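Local coordinates for protein insulinase family protease (PDB 3GO9) that is predicted to act as a peptidase of the insulinase (M16) family, most of whose active members are zinc-dependent, although its activity and substrate are not established, at residues N33-Q38 against S234-K239; I55-S60 against P209-L214; E297-H302 against R350-L355. All coordinates share one frame; numbering follows the deposited sequence. Where two conformers were deposited one is given.

Contact 1: N33-Q38 against S234-K239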
# COMPACT_ATOMS: atom_id res chain seq x y z
N ASN A 33 -25.25 12.73 -3.65
CA ASN A 33 -24.18 13.64 -4.12
C ASN A 33 -22.91 12.93 -4.58
O ASN A 33 -21.89 13.59 -4.93
CB ASN A 33 -23.85 14.67 -3.02
CG ASN A 33 -23.29 14.03 -1.79
OD1 ASN A 33 -23.07 12.81 -1.74
ND2 ASN A 33 -23.04 14.85 -0.79
N GLY A 34 -22.96 11.61 -4.62
CA GLY A 34 -21.86 10.77 -5.07
C GLY A 34 -20.86 10.33 -3.99
O GLY A 34 -19.91 9.58 -4.29
N PHE A 35 -21.09 10.79 -2.77
CA PHE A 35 -20.26 10.35 -1.63
C PHE A 35 -20.38 8.83 -1.43
O PHE A 35 -21.47 8.30 -1.48
CB PHE A 35 -20.69 11.08 -0.40
CG PHE A 35 -19.80 10.87 0.80
CD1 PHE A 35 -18.75 11.73 1.02
CD2 PHE A 35 -20.03 9.82 1.67
CE1 PHE A 35 -17.93 11.56 2.13
CE2 PHE A 35 -19.20 9.63 2.80
CZ PHE A 35 -18.16 10.51 3.03
N SER A 36 -19.25 8.14 -1.28
CA SER A 36 -19.25 6.67 -1.15
C SER A 36 -18.89 6.27 0.25
O SER A 36 -18.09 6.95 0.91
CB SER A 36 -18.23 6.07 -2.11
OG SER A 36 -18.61 6.33 -3.47
N TRP A 37 -19.47 5.17 0.71
CA TRP A 37 -19.08 4.64 2.03
C TRP A 37 -19.03 3.12 1.99
O TRP A 37 -19.73 2.49 1.18
CB TRP A 37 -20.01 5.13 3.13
CG TRP A 37 -21.45 4.83 2.96
CD1 TRP A 37 -22.39 5.64 2.35
CD2 TRP A 37 -22.16 3.66 3.39
NE1 TRP A 37 -23.63 5.03 2.38
CE2 TRP A 37 -23.53 3.83 3.02
CE3 TRP A 37 -21.79 2.50 4.07
CZ2 TRP A 37 -24.52 2.87 3.29
CZ3 TRP A 37 -22.78 1.53 4.34
CH2 TRP A 37 -24.13 1.72 3.95
N GLN A 38 -18.19 2.57 2.89
CA GLN A 38 -18.01 1.15 2.98
C GLN A 38 -17.87 0.81 4.45
O GLN A 38 -17.12 1.45 5.15
CB GLN A 38 -16.79 0.69 2.21
CG GLN A 38 -16.74 1.05 0.75
CD GLN A 38 -15.60 0.39 -0.01
OE1 GLN A 38 -14.97 -0.59 0.43
NE2 GLN A 38 -15.31 0.96 -1.17
N SER A 234 -24.42 14.00 3.41
CA SER A 234 -25.30 14.14 2.25
C SER A 234 -25.44 15.58 1.74
O SER A 234 -25.92 15.79 0.60
CB SER A 234 -26.68 13.53 2.52
OG SER A 234 -27.35 14.24 3.56
N GLU A 235 -25.03 16.54 2.55
CA GLU A 235 -25.14 17.94 2.20
C GLU A 235 -23.91 18.46 1.44
O GLU A 235 -23.95 19.57 0.88
CB GLU A 235 -25.53 18.70 3.49
CG GLU A 235 -25.60 20.21 3.39
CD GLU A 235 -26.61 20.72 2.41
OE1 GLU A 235 -27.69 20.11 2.23
OE2 GLU A 235 -26.23 21.76 1.87
N LEU A 236 -22.83 17.66 1.30
CA LEU A 236 -21.64 18.09 0.57
C LEU A 236 -22.03 18.40 -0.86
O LEU A 236 -22.93 17.75 -1.40
CB LEU A 236 -20.58 17.02 0.58
CG LEU A 236 -20.06 16.63 1.97
CD1 LEU A 236 -19.09 15.48 1.80
CD2 LEU A 236 -19.40 17.84 2.62
N LYS A 237 -21.38 19.41 -1.41
CA LYS A 237 -21.68 19.89 -2.78
C LYS A 237 -20.44 19.82 -3.70
O LYS A 237 -19.30 19.76 -3.28
CB LYS A 237 -22.15 21.36 -2.72
CG LYS A 237 -23.54 21.56 -2.18
CD LYS A 237 -23.73 22.95 -1.56
CE LYS A 237 -23.03 23.08 -0.23
NZ LYS A 237 -23.73 22.36 0.88
N GLY A 238 -20.70 19.83 -4.99
CA GLY A 238 -19.64 19.89 -5.98
C GLY A 238 -19.47 18.57 -6.67
O GLY A 238 -19.94 17.54 -6.21
N LYS A 239 -18.88 18.63 -7.87
CA LYS A 239 -18.68 17.45 -8.69
C LYS A 239 -17.44 17.76 -9.52
O LYS A 239 -17.23 18.94 -9.92
CB LYS A 239 -19.90 17.19 -9.59
CG LYS A 239 -19.92 15.90 -10.38
CD LYS A 239 -21.16 15.83 -11.30
CE LYS A 239 -21.00 14.72 -12.33
NZ LYS A 239 -20.88 13.38 -11.68
O HOH W 1 -26.62 13.73 -1.08
O HOH W 2 -20.94 14.99 -6.81
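Asn33 ND2 is gripped by two backbone carbonyls, Leu236 O from the facing loop and Phe233 O from the end of helix 222-233, while the OD1 of the same amide closes an Asx turn. One flat group thus pins the approach to strand 36-41 against the loop that follows the helix. The ND2 to Leu236 O bond is 3.0 Å long and fairly straight, 158° at the hydrogen, with the oxygen close to the amide plane of Asn33 although the donor is tilted from the plane of that carbonyl. Ser234 O also lies 3.3 Å from ND2, but the angle is too poor for a hydrogen bond. On the other branch, Phe35 N donates to Asn33 OD1 at 3.0 Å, coming from above the carbonyl plane. With chi1 at 64°, CG sits between the backbone N and the carbonyl carbon, and the amide can reach its own turn and the loop together. Water helps at both ends of Asn33: one molecule donates to Ser234 O and weakly accepts from Asn33 N, and a second lies between Asn33 O and Gly238 O, its bond to Asn33 O unusually short and so somewhat doubtful. Beside the polar groups, Phe35 is buried, stacked with Phe233 and touching Pro209, Met212 and Leu214. Its CG stands anti to the backbone N (chi1 -172°), which sets the ring beside Leu236. The two side chains cross obliquely, and Leu236 CD1 rests 3.8 Å from Phe35 CD1 and 4.1 Å from Phe35 CE1.

Contact 2: I55-S60 against P209-L214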
# COMPACT_ATOMS: atom_id res chain seq x y z
N ILE A 55 -10.93 8.77 2.51
CA ILE A 55 -10.05 9.05 1.36
C ILE A 55 -10.69 10.10 0.49
O ILE A 55 -11.87 10.01 0.10
CB ILE A 55 -9.72 7.78 0.49
CG1 ILE A 55 -8.94 6.77 1.27
CG2 ILE A 55 -8.86 8.22 -0.78
CD1 ILE A 55 -8.77 5.41 0.49
N VAL A 56 -9.90 11.12 0.20
CA VAL A 56 -10.30 12.20 -0.74
C VAL A 56 -9.32 12.06 -1.91
O VAL A 56 -8.10 12.08 -1.69
CB VAL A 56 -10.19 13.61 -0.11
CG1 VAL A 56 -10.65 14.69 -1.11
CG2 VAL A 56 -11.02 13.72 1.23
N ASN A 57 -9.82 11.94 -3.13
CA ASN A 57 -8.97 11.76 -4.30
C ASN A 57 -8.38 13.10 -4.77
O ASN A 57 -8.64 13.54 -5.92
CB ASN A 57 -9.76 11.10 -5.43
CG ASN A 57 -10.22 9.73 -5.09
OD1 ASN A 57 -9.50 8.95 -4.41
ND2 ASN A 57 -11.38 9.39 -5.61
N THR A 58 -7.66 13.76 -3.88
CA THR A 58 -7.00 15.03 -4.12
C THR A 58 -5.63 14.95 -3.49
O THR A 58 -5.50 14.68 -2.30
CB THR A 58 -7.78 16.14 -3.40
OG1 THR A 58 -9.08 16.18 -3.97
CG2 THR A 58 -7.13 17.53 -3.52
N GLY A 59 -4.62 15.16 -4.30
CA GLY A 59 -3.22 15.21 -3.82
C GLY A 59 -2.47 16.27 -4.57
O GLY A 59 -3.08 17.17 -5.20
N SER A 60 -1.15 16.15 -4.60
CA SER A 60 -0.29 17.16 -5.21
C SER A 60 -0.41 17.23 -6.70
O SER A 60 -0.09 18.28 -7.28
CB SER A 60 1.14 16.91 -4.82
OG SER A 60 1.56 15.60 -5.12
N PRO A 209 -17.81 15.53 -3.10
CA PRO A 209 -18.23 14.24 -2.51
C PRO A 209 -18.01 13.07 -3.43
O PRO A 209 -17.80 11.94 -2.97
CB PRO A 209 -19.71 14.44 -2.16
CG PRO A 209 -20.12 15.72 -2.90
CD PRO A 209 -18.86 16.54 -2.99
N ASP A 210 -18.05 13.35 -4.74
CA ASP A 210 -17.80 12.31 -5.73
C ASP A 210 -16.36 11.82 -5.77
O ASP A 210 -16.07 10.80 -6.44
CB ASP A 210 -18.28 12.78 -7.12
CG ASP A 210 -17.54 13.99 -7.64
OD1 ASP A 210 -17.10 14.82 -6.82
OD2 ASP A 210 -17.45 14.14 -8.90
N ALA A 211 -15.45 12.51 -5.06
CA ALA A 211 -14.07 12.13 -4.96
C ALA A 211 -13.74 11.59 -3.56
O ALA A 211 -12.57 11.49 -3.24
CB ALA A 211 -13.20 13.31 -5.26
N MSE A 212 -14.76 11.20 -2.80
CA MSE A 212 -14.57 10.78 -1.40
C MSE A 212 -15.16 9.41 -1.12
O MSE A 212 -16.25 9.09 -1.59
CB MSE A 212 -15.20 11.75 -0.42
CG MSE A 212 -14.68 13.17 -0.59
SE MSE A 212 -15.40 14.32 0.76
CE MSE A 212 -14.47 15.96 0.26
N THR A 213 -14.46 8.66 -0.29
CA THR A 213 -14.98 7.40 0.25
C THR A 213 -14.65 7.32 1.72
O THR A 213 -13.46 7.45 2.11
CB THR A 213 -14.40 6.17 -0.42
OG1 THR A 213 -14.56 6.26 -1.86
CG2 THR A 213 -15.02 4.90 0.07
N LEU A 214 -15.70 7.05 2.50
CA LEU A 214 -15.51 6.78 3.92
C LEU A 214 -15.54 5.28 4.20
O LEU A 214 -16.44 4.59 3.70
CB LEU A 214 -16.62 7.44 4.74
CG LEU A 214 -16.59 7.19 6.25
CD1 LEU A 214 -15.46 7.90 6.96
CD2 LEU A 214 -17.96 7.59 6.88
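Ile55 and Thr213 form an antiparallel hydrogen-bonded pair: Ile55 N donates to Thr213 O and Thr213 N to Ile55 O, both at 2.9 Å. A third rung joins Asn57 N to Ala211 O at 2.8 Å. Between these rungs sits the non-hydrogen-bonded pair of Val56 and selenomethionine Met212, where Met212 CA comes within 3.2 Å of Ile55 O in a CA-H...O contact. On their shared face Val56 and Met212 lie side by side, pointing the same way, with Val56 CG2 4.1 Å from Met212 CG; the Met212 chain stays extended beyond CG. Past Val56 the strand ends as Asn57 makes an inverse gamma turn, closed by a weak bond from Thr58 N to Val56 O. Asn57 CB packs 4.1 Å from Ala211 CB, and Arg240 NH2 hydrogen-bonds to Asn57 O. Further out, strand 212-218 runs between 50-56 and 36-41, bonding to Ser36 and Gln38 on its other edge, while Val56 is backbone hydrogen-bonded to Thr114 of strand 114-120. Helix 125-140 reaches Met212 and Leu214 through Ala139 and Leu135, and helix 222-233 also packs on Leu214.

Contact 3: E297-H302 against R350-L355. With ZN (zinc ion), chain D.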
# COMPACT_ATOMS: atom_id res chain seq x y z
N GLU A 297 7.65 -16.70 -3.62
CA GLU A 297 7.75 -17.09 -2.25
C GLU A 297 8.68 -18.30 -2.10
O GLU A 297 9.53 -18.35 -1.18
CB GLU A 297 6.35 -17.37 -1.70
CG GLU A 297 6.31 -17.66 -0.26
CD GLU A 297 4.95 -18.06 0.20
OE1 GLU A 297 4.88 -18.67 1.27
OE2 GLU A 297 3.95 -17.78 -0.48
N ALA A 298 8.59 -19.23 -3.05
CA ALA A 298 9.37 -20.46 -3.00
C ALA A 298 10.86 -20.13 -3.06
O ALA A 298 11.66 -20.71 -2.35
CB ALA A 298 9.02 -21.33 -4.22
N LEU A 299 11.19 -19.21 -3.94
CA LEU A 299 12.56 -18.85 -4.19
C LEU A 299 13.11 -18.18 -2.95
O LEU A 299 14.23 -18.50 -2.53
CB LEU A 299 12.68 -18.01 -5.43
CG LEU A 299 13.05 -16.56 -5.51
CD1 LEU A 299 14.00 -16.08 -4.46
CD2 LEU A 299 13.66 -16.39 -6.88
N PHE A 300 12.32 -17.32 -2.32
CA PHE A 300 12.86 -16.63 -1.17
C PHE A 300 13.05 -17.59 -0.02
O PHE A 300 14.08 -17.60 0.69
CB PHE A 300 12.02 -15.46 -0.72
CG PHE A 300 12.70 -14.67 0.32
CD1 PHE A 300 13.91 -14.03 0.02
CD2 PHE A 300 12.21 -14.62 1.61
CE1 PHE A 300 14.58 -13.31 0.96
CE2 PHE A 300 12.89 -13.87 2.57
CZ PHE A 300 14.06 -13.21 2.22
N TRP A 301 12.06 -18.44 0.14
CA TRP A 301 12.07 -19.49 1.11
C TRP A 301 13.31 -20.40 0.97
O TRP A 301 13.99 -20.68 1.95
CB TRP A 301 10.78 -20.27 0.91
CG TRP A 301 10.70 -21.51 1.59
CD1 TRP A 301 10.51 -21.69 2.92
CD2 TRP A 301 10.75 -22.82 1.00
NE1 TRP A 301 10.44 -23.03 3.20
CE2 TRP A 301 10.59 -23.75 2.04
CE3 TRP A 301 10.92 -23.29 -0.32
CZ2 TRP A 301 10.61 -25.13 1.82
CZ3 TRP A 301 10.93 -24.66 -0.53
CH2 TRP A 301 10.78 -25.56 0.54
N HIS A 302 13.60 -20.80 -0.26
CA HIS A 302 14.72 -21.71 -0.54
C HIS A 302 16.05 -21.05 -0.21
O HIS A 302 16.91 -21.68 0.41
CB HIS A 302 14.74 -22.06 -1.99
CG HIS A 302 15.88 -22.92 -2.38
ND1 HIS A 302 15.85 -24.28 -2.21
CD2 HIS A 302 17.08 -22.63 -2.94
CE1 HIS A 302 17.01 -24.79 -2.61
NE2 HIS A 302 17.77 -23.81 -3.05
N ARG A 350 24.18 -17.48 -7.47
CA ARG A 350 24.31 -18.92 -7.78
C ARG A 350 23.05 -19.68 -7.41
O ARG A 350 22.68 -20.65 -8.08
CB ARG A 350 25.55 -19.49 -7.10
CG ARG A 350 26.86 -18.99 -7.78
CD ARG A 350 28.09 -19.51 -7.14
NE ARG A 350 27.80 -19.78 -5.75
CZ ARG A 350 28.19 -20.85 -5.06
NH1 ARG A 350 28.97 -21.77 -5.61
NH2 ARG A 350 27.82 -20.96 -3.79
N GLU A 351 22.35 -19.23 -6.37
CA GLU A 351 21.03 -19.82 -6.07
C GLU A 351 20.01 -19.55 -7.19
O GLU A 351 19.27 -20.43 -7.61
CB GLU A 351 20.44 -19.29 -4.79
CG GLU A 351 21.15 -19.73 -3.58
CD GLU A 351 21.21 -21.25 -3.50
OE1 GLU A 351 20.13 -21.86 -3.62
OE2 GLU A 351 22.33 -21.80 -3.34
N LEU A 352 19.97 -18.31 -7.63
CA LEU A 352 19.06 -17.97 -8.73
C LEU A 352 19.34 -18.76 -10.03
O LEU A 352 18.42 -19.22 -10.69
CB LEU A 352 19.05 -16.49 -9.00
CG LEU A 352 18.66 -15.56 -7.85
CD1 LEU A 352 18.84 -14.13 -8.39
CD2 LEU A 352 17.28 -15.81 -7.27
N ALA A 353 20.62 -18.93 -10.35
CA ALA A 353 21.02 -19.68 -11.52
C ALA A 353 20.56 -21.14 -11.40
O ALA A 353 20.07 -21.71 -12.37
CB ALA A 353 22.47 -19.62 -11.71
N ALA A 354 20.76 -21.71 -10.23
CA ALA A 354 20.34 -23.11 -10.00
C ALA A 354 18.83 -23.25 -10.03
O ALA A 354 18.28 -24.19 -10.65
CB ALA A 354 20.92 -23.64 -8.64
N LEU A 355 18.11 -22.32 -9.41
CA LEU A 355 16.66 -22.38 -9.41
C LEU A 355 16.05 -22.15 -10.80
O LEU A 355 15.06 -22.80 -11.17
CB LEU A 355 16.06 -21.38 -8.41
CG LEU A 355 16.26 -21.74 -6.91
CD1 LEU A 355 16.06 -20.47 -6.03
CD2 LEU A 355 15.38 -22.92 -6.45
ZN ZN D . 19.70 -23.80 -3.68
O HOH W 3 19.81 -24.43 -5.56
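His302 and Glu351 meet at a zinc ion held between two helices, 283-309 and 341-358. The CA-CB bond of His302 points toward the partner helix, and CG lies anti to the backbone N (chi1 177°), which sends the imidazole across the gap. From CG outward the ring passes Leu355: CD2 of that leucine sits over one face, 4.1 Å from His302 CG, in a CH-pi contact, and Leu355 CD1 is 3.9 Å from His302 CD2. At the tip, NE2 binds the zinc ion at 2.0 Å. Glu351 closes the pair from the side, its chain bent at chi2 and its carboxylate turned 30° from the imidazole plane. Its OE1 lies at the ring's edge and also binds zinc at 2.0 Å, whereas Glu351 OE2 stays 3.3 Å from the metal, so the carboxylate is monodentate. A water supplies a further ligand at 2.0 Å. The short gap between NE2 and OE1 is therefore that of two ligands sharing a metal, not of a hydrogen bond. Away from the ion, Leu299 CD2 touches Leu352 CD2 at 3.7 Å, and Leu435 of helix 424-435 packs on both leucines and on Leu355. The axes of segments 297-302 and 350-355 lie at 132°. The zinc ion bridges the two helices through one ligand from each, with a water as a third ligand, a site different from the HxxEH catalytic motif of active M16 peptidases.

How the contacts relate
Contacts 1 and 2 are neighbours, their centres 10 Å apart, and both reach the seven-stranded mixed sheet: strand 212-218 lies between 36-41 and 50-56, and Ser36 and Gln38 of contact 1 probably hydrogen-bond to Leu214 of contact 2. Along the chain, segments 55-60 and 209-214 both fall between 33-38 and 234-239, so contact 1 spans contact 2. Segment 209-214 brings a late strand into the sheet, while 234-239 is a loop packed against the approach to strand 36-41. Contact 3 comes after both, on the far side of the chain's centre, about 50 Å from contact 1 and 42 Å from contact 2 between centres, and joins helices instead of strands.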